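PDB 3WWV: membrane-bound protease PH1510 from Pyrococcus horikoshii OT3, which cleaves proteins, including casein and the stomatin homolog PH1511 in vitro, preferentially near hydrophobic or aromatic residues, and is represented here by its C-terminal domain. Local coordinates for residues Arg37-Gly42 and Thr59-Arg64; Thr5-Met10 and Val53-Leu58. One frame throughout, in Å; residues are numbered along the deposited sequence.

Contact 1: Arg37-Gly42 and Thr59-Arg64; sequences RSKFNG and TLIVVR
R37 and S38, the end of strand 32-38, pair in parallel with I61 and V62 of strand 59-64, and the loop that follows leans over the latter's end. Three backbone bonds fix the register: R37 N to L60 O (2.8 Å), V62 N to R37 O (3.0 Å) and K39 N to V62 O (2.8 Å). R37 and I61 lie side by side on one face of the sheet. A first torsion of -175° swings the R37 chain away from the backbone N, and the bend at chi3 brings the guanidinium over I61, whose CG1 lies against one flat face; D56 takes NH2 in a salt bridge. The 32-38/59-64 pair is the parallel one in the OB-fold sheet of this NfeD-like domain. The other branch of I61, CG2, packs 3.7 Å from K39 CB, so an alanine here would probably strip the apolar surface from one face of the R37 guanidinium and open a gap beside K39 CB. Beyond the strand pairing, F40 CE2 rests on V63 CG1, and I11 of the second subunit packs on both. A water links R64 N to N41 OD1, the latter weakly, while S38 OG donates forward to N41 O (2.6 Å), across the loop.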
loop_
_atom_site.group_PDB
_atom_site.type_symbol
_atom_site.label_atom_id
_atom_site.label_comp_id
_atom_site.label_asym_id
_atom_site.label_seq_id
_atom_site.Cartn_x
_atom_site.Cartn_y
_atom_site.Cartn_z
ATOM N N ARG A 37 1.524 2.283 12.382
ATOM C CA ARG A 37 2.769 1.553 12.602
ATOM C C ARG A 37 3.477 1.435 11.252
ATOM O O ARG A 37 2.863 1.024 10.277
ATOM C CB ARG A 37 2.441 0.164 13.175
ATOM C CG ARG A 37 3.632 -0.687 13.578
ATOM C CD ARG A 37 3.218 -1.867 14.455
ATOM N NE ARG A 37 2.612 -2.979 13.709
ATOM C CZ ARG A 37 1.413 -3.524 13.962
ATOM N NH1 ARG A 37 0.640 -3.083 14.951
ATOM N NH2 ARG A 37 0.986 -4.531 13.216
ATOM N N SER A 38 4.746 1.821 11.177
ATOM C CA SER A 38 5.478 1.673 9.925
ATOM C C SER A 38 5.818 0.209 9.710
ATOM O O SER A 38 6.215 -0.475 10.651
ATOM C CB SER A 38 6.740 2.521 9.903
ATOM O OG SER A 38 7.617 2.131 10.933
ATOM N N LYS A 39 5.651 -0.268 8.477
ATOM C CA LYS A 39 5.855 -1.687 8.182
ATOM C C LYS A 39 7.303 -2.161 8.329
ATOM O O LYS A 39 7.535 -3.226 8.889
ATOM C CB LYS A 39 5.331 -2.057 6.801
ATOM C CG LYS A 39 5.211 -3.566 6.619
ATOM C CD LYS A 39 4.626 -3.938 5.277
ATOM C CE LYS A 39 4.822 -5.420 5.030
ATOM N NZ LYS A 39 3.837 -6.252 5.769
ATOM N N PHE A 40 8.265 -1.386 7.834
ATOM C CA PHE A 40 9.668 -1.817 7.876
ATOM C C PHE A 40 10.526 -0.859 8.666
ATOM O O PHE A 40 11.309 -1.288 9.521
ATOM C CB PHE A 40 10.290 -1.887 6.482
ATOM C CG PHE A 40 9.451 -2.575 5.471
ATOM C CD1 PHE A 40 9.447 -3.959 5.382
ATOM C CD2 PHE A 40 8.693 -1.832 4.572
ATOM C CE1 PHE A 40 8.682 -4.596 4.426
ATOM C CE2 PHE A 40 7.933 -2.460 3.611
ATOM C CZ PHE A 40 7.922 -3.842 3.544
ATOM N N ASN A 41 10.393 0.430 8.321
ATOM C CA ASN A 41 11.206 1.516 8.872
ATOM C C ASN A 41 11.162 1.570 10.386
ATOM O O ASN A 41 10.119 1.349 10.990
ATOM C CB ASN A 41 10.763 2.873 8.306
ATOM C CG ASN A 41 11.300 3.144 6.904
ATOM O OD1 ASN A 41 10.989 4.180 6.305
ATOM N ND2 ASN A 41 12.108 2.222 6.372
ATOM N N GLY A 42 12.305 1.860 10.994
ATOM C CA GLY A 42 12.377 2.030 12.438
ATOM C C GLY A 42 11.730 3.328 12.901
ATOM O O GLY A 42 11.295 3.413 14.057
ATOM N N THR A 59 -5.201 -0.301 13.982
ATOM C CA THR A 59 -3.893 0.301 13.720
ATOM C C THR A 59 -3.563 0.214 12.223
ATOM O O THR A 59 -3.543 -0.877 11.649
ATOM C CB THR A 59 -2.778 -0.375 14.560
ATOM O OG1 THR A 59 -3.104 -0.287 15.953
ATOM C CG2 THR A 59 -1.420 0.288 14.335
ATOM N N LEU A 60 -3.314 1.361 11.599
ATOM C CA LEU A 60 -2.924 1.401 10.178
ATOM C C LEU A 60 -1.447 1.063 9.998
ATOM O O LEU A 60 -0.598 1.568 10.728
ATOM C CB LEU A 60 -3.216 2.777 9.572
ATOM C CG LEU A 60 -4.640 3.290 9.707
ATOM C CD1 LEU A 60 -4.770 4.663 9.064
ATOM C CD2 LEU A 60 -5.626 2.314 9.088
ATOM N N ILE A 61 -1.153 0.196 9.032
ATOM C CA ILE A 61 0.229 -0.156 8.690
ATOM C C ILE A 61 0.594 0.617 7.443
ATOM O O ILE A 61 -0.148 0.623 6.460
ATOM C CB ILE A 61 0.405 -1.676 8.536
ATOM C CG1 ILE A 61 0.134 -2.339 9.893
ATOM C CG2 ILE A 61 1.814 -2.042 8.063
ATOM C CD1 ILE A 61 -0.416 -3.736 9.775
ATOM N N VAL A 62 1.723 1.313 7.506
ATOM C CA VAL A 62 2.065 2.331 6.524
ATOM C C VAL A 62 3.522 2.174 6.130
ATOM O O VAL A 62 4.325 1.635 6.906
ATOM C CB VAL A 62 1.834 3.762 7.074
ATOM C CG1 VAL A 62 0.390 3.969 7.517
ATOM C CG2 VAL A 62 2.768 4.076 8.227
ATOM N N VAL A 63 3.844 2.613 4.917
ATOM C CA VAL A 63 5.225 2.861 4.486
ATOM C C VAL A 63 5.308 4.353 4.173
ATOM O O VAL A 63 4.272 4.981 3.922
ATOM C CB VAL A 63 5.633 2.025 3.233
ATOM C CG1 VAL A 63 5.619 0.530 3.550
ATOM C CG2 VAL A 63 4.740 2.323 2.032
ATOM N N ARG A 64 6.503 4.943 4.188
ATOM C CA ARG A 64 6.591 6.325 3.715
ATOM C C ARG A 64 6.342 6.377 2.226
ATOM O O ARG A 64 6.697 5.457 1.491
ATOM C CB ARG A 64 7.891 7.058 4.079
ATOM C CG ARG A 64 9.160 6.238 4.164
ATOM C CD ARG A 64 10.389 7.145 4.091
ATOM N NE ARG A 64 10.241 8.397 4.820
ATOM C CZ ARG A 64 10.699 8.614 6.051
ATOM N NH1 ARG A 64 11.347 7.672 6.713
ATOM N NH2 ARG A 64 10.501 9.785 6.623
HETATM O O HOH W 1 8.584 3.040 4.906
#

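Contact 2: Thr5-Met10 and Val53-Leu58; sequences TGKEEM and VDMDGL
K7 and M55 slide past each other in opposite directions, the lysine ending at D54 of a strand bulge and the methionine at the short, weakly bonded helix 7-10. Strand 49-56, which carries M55, belongs to the OB-fold sheet of this domain, and just before M55 it has a classic beta bulge in which V53 and D54 both face I61. The M55 side chain is extended through chi2 (-174°) and then bends at chi3, which turns the methyl toward M10, its exact place being doubtful. SD stands 3.9 Å from T5 O, and the two methionine chains cross at a slant. L60 of strand 59-64 is touched by both methionines.

Where the two chains pass, K7 CG lies 3.8 Å from M55 CB. Extended beyond CG, the lysine delivers its amino group to the bulge in a long salt bridge (3.4 Å from K7 NZ to D54 OD1) whose hydrogen bond is weak. That same oxygen also accepts a weak bond from M55 N, which may steady the carboxylate a little. At the start of the turn, E9 bends back and G6 N donates to its OE1 from above the carboxylate plane. One water bridges the salt-bridged pair, accepting from K7 NZ at 2.6 Å and donating to D54 OD1 at 3.0 Å.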
loop_
_atom_site.group_PDB
_atom_site.type_symbol
_atom_site.label_atom_id
_atom_site.label_comp_id
_atom_site.label_asym_id
_atom_site.label_seq_id
_atom_site.Cartn_x
_atom_site.Cartn_y
_atom_site.Cartn_z
ATOM N N THR A 5 -14.724 -0.019 10.503
ATOM C CA THR A 5 -14.253 0.607 9.248
ATOM C C THR A 5 -13.223 -0.316 8.586
ATOM O O THR A 5 -12.075 -0.390 9.028
ATOM C CB THR A 5 -13.623 2.007 9.478
ATOM O OG1 THR A 5 -14.606 2.901 10.010
ATOM C CG2 THR A 5 -13.085 2.593 8.175
ATOM N N GLY A 6 -13.645 -1.014 7.532
ATOM C CA GLY A 6 -12.867 -2.109 6.944
ATOM C C GLY A 6 -11.523 -1.745 6.345
ATOM O O GLY A 6 -11.193 -0.573 6.178
ATOM N N LYS A 7 -10.747 -2.776 6.020
ATOM C CA LYS A 7 -9.454 -2.625 5.351
ATOM C C LYS A 7 -9.585 -1.969 3.978
ATOM O O LYS A 7 -8.723 -1.193 3.558
ATOM C CB LYS A 7 -8.773 -3.984 5.204
ATOM C CG LYS A 7 -8.272 -4.584 6.502
ATOM C CD LYS A 7 -7.336 -5.741 6.212
ATOM C CE LYS A 7 -6.917 -6.444 7.490
ATOM N NZ LYS A 7 -5.968 -7.555 7.202
ATOM N N GLU A 8 -10.674 -2.285 3.291
ATOM C CA GLU A 8 -10.893 -1.826 1.935
ATOM C C GLU A 8 -10.977 -0.303 1.856
ATOM O O GLU A 8 -10.566 0.294 0.868
ATOM C CB GLU A 8 -12.154 -2.472 1.370
ATOM C CG GLU A 8 -12.270 -2.355 -0.138
ATOM C CD GLU A 8 -13.267 -3.331 -0.738
ATOM O OE1 GLU A 8 -13.610 -3.153 -1.926
ATOM O OE2 GLU A 8 -13.701 -4.274 -0.033
ATOM N N GLU A 9 -11.501 0.315 2.907
ATOM C CA GLU A 9 -11.701 1.755 2.934
ATOM C C GLU A 9 -10.384 2.489 3.142
ATOM O O GLU A 9 -10.195 3.581 2.613
ATOM C CB GLU A 9 -12.686 2.146 4.042
ATOM C CG GLU A 9 -13.944 1.292 4.106
ATOM C CD GLU A 9 -14.873 1.704 5.238
ATOM O OE1 GLU A 9 -15.223 0.833 6.065
ATOM O OE2 GLU A 9 -15.247 2.900 5.312
ATOM N N MET A 10 -9.477 1.888 3.905
ATOM C CA MET A 10 -8.257 2.582 4.338
ATOM C C MET A 10 -7.030 2.302 3.473
ATOM O O MET A 10 -6.181 3.180 3.302
ATOM C CB MET A 10 -7.919 2.254 5.803
ATOM C CG MET A 10 -9.013 2.573 6.814
ATOM S SD MET A 10 -9.600 4.260 6.665
ATOM C CE MET A 10 -8.170 5.209 7.190
ATOM N N VAL A 53 -0.917 0.560 3.734
ATOM C CA VAL A 53 -0.717 -0.702 2.999
ATOM C C VAL A 53 -1.460 -1.899 3.593
ATOM O O VAL A 53 -1.680 -2.906 2.903
ATOM C CB VAL A 53 0.784 -1.053 2.797
ATOM C CG1 VAL A 53 1.480 0.023 1.969
ATOM C CG2 VAL A 53 1.503 -1.257 4.128
ATOM N N ASP A 54 -1.843 -1.790 4.865
ATOM C CA ASP A 54 -2.565 -2.857 5.570
ATOM C C ASP A 54 -3.204 -2.298 6.829
ATOM O O ASP A 54 -3.042 -1.123 7.142
ATOM C CB ASP A 54 -1.609 -3.996 5.945
ATOM C CG ASP A 54 -2.317 -5.322 6.159
ATOM O OD1 ASP A 54 -3.554 -5.425 5.977
ATOM O OD2 ASP A 54 -1.615 -6.284 6.518
ATOM N N MET A 55 -3.925 -3.151 7.549
ATOM C CA MET A 55 -4.552 -2.769 8.807
ATOM C C MET A 55 -4.495 -3.916 9.804
ATOM O O MET A 55 -4.719 -5.068 9.451
ATOM C CB MET A 55 -5.999 -2.354 8.580
ATOM C CG MET A 55 -6.407 -1.144 9.390
ATOM S SD MET A 55 -8.155 -0.760 9.240
ATOM C CE MET A 55 -8.301 -0.685 7.474
ATOM N N ASP A 56 -4.191 -3.568 11.050
ATOM C CA ASP A 56 -4.086 -4.501 12.159
ATOM C C ASP A 56 -5.040 -4.015 13.243
ATOM O O ASP A 56 -4.702 -3.117 14.022
ATOM C CB ASP A 56 -2.652 -4.485 12.695
ATOM C CG ASP A 56 -2.344 -5.665 13.601
ATOM O OD1 ASP A 56 -3.150 -6.624 13.672
ATOM O OD2 ASP A 56 -1.269 -5.636 14.230
ATOM N N GLY A 57 -6.231 -4.601 13.299
ATOM C CA GLY A 57 -7.276 -4.082 14.172
ATOM C C GLY A 57 -7.584 -2.659 13.749
ATOM O O GLY A 57 -7.915 -2.419 12.596
ATOM N N LEU A 58 -7.436 -1.719 14.673
ATOM C CA LEU A 58 -7.619 -0.302 14.393
ATOM C C LEU A 58 -6.295 0.443 14.141
ATOM O O LEU A 58 -6.269 1.680 14.093
ATOM C CB LEU A 58 -8.394 0.364 15.541
ATOM C CG LEU A 58 -9.819 -0.133 15.810
ATOM C CD1 LEU A 58 -10.345 0.450 17.114
ATOM C CD2 LEU A 58 -10.758 0.183 14.644
HETATM O O HOH W 2 -4.584 -8.100 5.096
#

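How the contacts relate
Strand 59-64 of contact 1 and strand 49-56 of contact 2 are antiparallel neighbours in one sheet; the contact centres are about 13 Å apart. The R37 guanidinium of contact 1 reaches D56 of contact 2, NH2 to OD2 at 2.7 Å, and I61 CD1 packs 3.8 Å from D56 CB beside that bridge. On the other face, L60 CD2 meets M55 CG at 3.6 Å. Between them I61 O probably accepts from V53 N (2.8 Å) at the bulge. A sodium ion lies about 5 Å from the S38 side chain but about 13 Å from that of D54. Both touch the second subunit: F40 and N41 meet its I11 and E8, K7 and E8 its F40.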